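Local coordinates for member of DUF4221 family (Bacteroides vulgatus, PDB 3S9J), which is of unknown function but folds as a six-bladed beta-propeller and carries bound sodium ions in the crystal, at residues A[165-170]-A[180-185]. Numbering follows the deposited sequence.
Sequences HMFASQ and IPIFYP
Met166, here selenomethionine, threads its side chain between Ile182 and Tyr184 and illustrates how a hairpin can stay joined where each strand turns its own corner, one at Met166 and one at Pro181. Its CB lies 3.5 Å from Ile182 O, the same oxygen that accepts the nearly straight bond from Met166 N (2.8 Å, 172° at the hydrogen). With CG beside the backbone N (chi1 -75°), CG sits over one face of the Tyr184 ring, 3.7 Å from the centroid, a CH-pi contact. SE lies farther above that face in a Met-aromatic contact, reaches Phe183 O at 3.4 Å and touches CG2 of Ile182; CE bends away at chi3. Tyr184 OH is held by Gln149 O. On the other side of the hairpin, His165 CD2 meets Ile180 O near the ring plane at 3.1 Å, while CE1 of Phe183 lies over one imidazole face, toward its rim, the ring planes 38° apart; Trp179 stacks on His165 as well. With an alanine in place of His165, Phe183 and Trp179 would lose the imidazole they share, and the Phe183 ring would probably be freer to turn. Between the corners, Ile180 N makes a longer bond to Phe167 O (3.1 Å), sitting above the carbonyl plane, and CD1 of Ile180 touches OG of Ser169. In these last two strands of one antiparallel propeller blade, the buried Phe167 N lacks a partner, so the join rests largely on the straight Met166 bond and apolar packing.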
loop_
_atom_site.group_PDB
_atom_site.type_symbol
_atom_site.label_atom_id
_atom_site.label_comp_id
_atom_site.label_asym_id
_atom_site.label_seq_id
_atom_site.Cartn_x
_atom_site.Cartn_y
_atom_site.Cartn_z
ATOM N N HIS A 165 5.520 10.586 -15.440
ATOM C CA HIS A 165 6.064 10.644 -14.097
ATOM C C HIS A 165 5.364 9.639 -13.176
ATOM O O HIS A 165 4.131 9.553 -13.154
ATOM C CB HIS A 165 5.864 12.035 -13.491
ATOM C CG HIS A 165 6.535 13.130 -14.248
ATOM N ND1 HIS A 165 5.906 13.847 -15.248
ATOM C CD2 HIS A 165 7.784 13.632 -14.151
ATOM C CE1 HIS A 165 6.745 14.754 -15.727
ATOM N NE2 HIS A 165 7.891 14.647 -15.079
HETATM N N MSE A 166 6.164 8.955 -12.370
HETATM C CA MSE A 166 5.671 8.056 -11.343
HETATM C C MSE A 166 5.208 8.749 -10.057
HETATM O O MSE A 166 4.437 8.172 -9.322
HETATM C CB MSE A 166 6.715 7.007 -10.983
HETATM C CG MSE A 166 6.867 5.885 -12.057
HETATM SE SE MSE A 166 8.327 4.691 -11.645
HETATM C CE MSE A 166 7.578 3.960 -10.107
ATOM N N PHE A 167 5.756 9.941 -9.762
ATOM C CA PHE A 167 5.447 10.664 -8.547
ATOM C C PHE A 167 5.280 12.152 -8.793
ATOM O O PHE A 167 5.833 12.701 -9.750
ATOM C CB PHE A 167 6.583 10.484 -7.539
ATOM C CG PHE A 167 6.657 9.098 -6.970
ATOM C CD1 PHE A 167 5.935 8.767 -5.825
ATOM C CD2 PHE A 167 7.429 8.124 -7.579
ATOM C CE1 PHE A 167 6.004 7.490 -5.297
ATOM C CE2 PHE A 167 7.481 6.845 -7.058
ATOM C CZ PHE A 167 6.773 6.535 -5.924
ATOM N N ALA A 168 4.510 12.775 -7.924
ATOM C CA ALA A 168 4.404 14.220 -7.830
ATOM C C ALA A 168 4.428 14.566 -6.359
ATOM O O ALA A 168 4.137 13.713 -5.525
ATOM C CB ALA A 168 3.140 14.724 -8.459
ATOM N N SER A 169 4.815 15.806 -6.043
ATOM C CA SER A 169 4.806 16.254 -4.650
ATOM C C SER A 169 3.990 17.520 -4.536
ATOM O O SER A 169 3.812 18.228 -5.515
ATOM C CB SER A 169 6.216 16.499 -4.126
ATOM O OG SER A 169 6.798 17.657 -4.738
ATOM N N GLN A 170 3.468 17.764 -3.350
ATOM C CA GLN A 170 2.787 19.006 -3.049
ATOM C C GLN A 170 3.395 19.642 -1.820
ATOM O O GLN A 170 3.580 18.995 -0.781
ATOM C CB GLN A 170 1.280 18.756 -2.842
ATOM C CG GLN A 170 0.530 20.059 -2.593
ATOM C CD GLN A 170 -0.943 19.929 -2.751
ATOM O OE1 GLN A 170 -1.553 18.972 -2.234
ATOM N NE2 GLN A 170 -1.542 20.877 -3.443
ATOM N N ILE A 180 7.967 14.913 -10.152
ATOM C CA ILE A 180 9.243 14.396 -9.690
ATOM C C ILE A 180 9.860 13.619 -10.859
ATOM O O ILE A 180 9.148 12.846 -11.497
ATOM C CB ILE A 180 9.049 13.489 -8.476
ATOM C CG1 ILE A 180 8.258 14.254 -7.384
ATOM C CG2 ILE A 180 10.403 13.025 -7.943
ATOM C CD1 ILE A 180 8.865 15.611 -6.987
ATOM N N PRO A 181 11.146 13.852 -11.165
ATOM C CA PRO A 181 11.726 13.244 -12.388
ATOM C C PRO A 181 12.120 11.755 -12.224
ATOM O O PRO A 181 13.281 11.354 -12.426
ATOM C CB PRO A 181 12.917 14.157 -12.686
ATOM C CG PRO A 181 13.347 14.627 -11.331
ATOM C CD PRO A 181 12.086 14.812 -10.550
ATOM N N ILE A 182 11.121 10.960 -11.853
ATOM C CA ILE A 182 11.188 9.510 -11.754
ATOM C C ILE A 182 10.086 9.036 -12.669
ATOM O O ILE A 182 8.913 9.327 -12.426
ATOM C CB ILE A 182 10.896 9.022 -10.334
ATOM C CG1 ILE A 182 11.960 9.524 -9.351
ATOM C CG2 ILE A 182 10.825 7.453 -10.267
ATOM C CD1 ILE A 182 11.526 9.257 -7.876
ATOM N N PHE A 183 10.474 8.342 -13.729
ATOM C CA PHE A 183 9.578 8.019 -14.835
ATOM C C PHE A 183 9.255 6.514 -14.863
ATOM O O PHE A 183 10.018 5.691 -14.371
ATOM C CB PHE A 183 10.225 8.446 -16.141
ATOM C CG PHE A 183 10.427 9.941 -16.234
ATOM C CD1 PHE A 183 9.375 10.762 -16.625
ATOM C CD2 PHE A 183 11.630 10.523 -15.868
ATOM C CE1 PHE A 183 9.537 12.141 -16.690
ATOM C CE2 PHE A 183 11.795 11.902 -15.938
ATOM C CZ PHE A 183 10.740 12.702 -16.337
ATOM N N TYR A 184 8.136 6.176 -15.468
ATOM C CA TYR A 184 7.792 4.771 -15.623
ATOM C C TYR A 184 8.851 4.090 -16.498
ATOM O O TYR A 184 9.361 4.676 -17.438
ATOM C CB TYR A 184 6.418 4.614 -16.273
ATOM C CG TYR A 184 5.281 4.747 -15.329
ATOM C CD1 TYR A 184 4.779 5.998 -14.971
ATOM C CD2 TYR A 184 4.683 3.620 -14.775
ATOM C CE1 TYR A 184 3.693 6.130 -14.065
ATOM C CE2 TYR A 184 3.609 3.745 -13.883
ATOM C CZ TYR A 184 3.110 4.991 -13.542
ATOM O OH TYR A 184 2.039 5.083 -12.663
ATOM N N PRO A 185 9.221 2.864 -16.147
ATOM C CA PRO A 185 10.254 2.157 -16.882
ATOM C C PRO A 185 9.708 1.649 -18.225
ATOM O O PRO A 185 8.488 1.457 -18.366
ATOM C CB PRO A 185 10.616 0.996 -15.952
ATOM C CG PRO A 185 9.395 0.753 -15.141
ATOM C CD PRO A 185 8.744 2.107 -14.976
#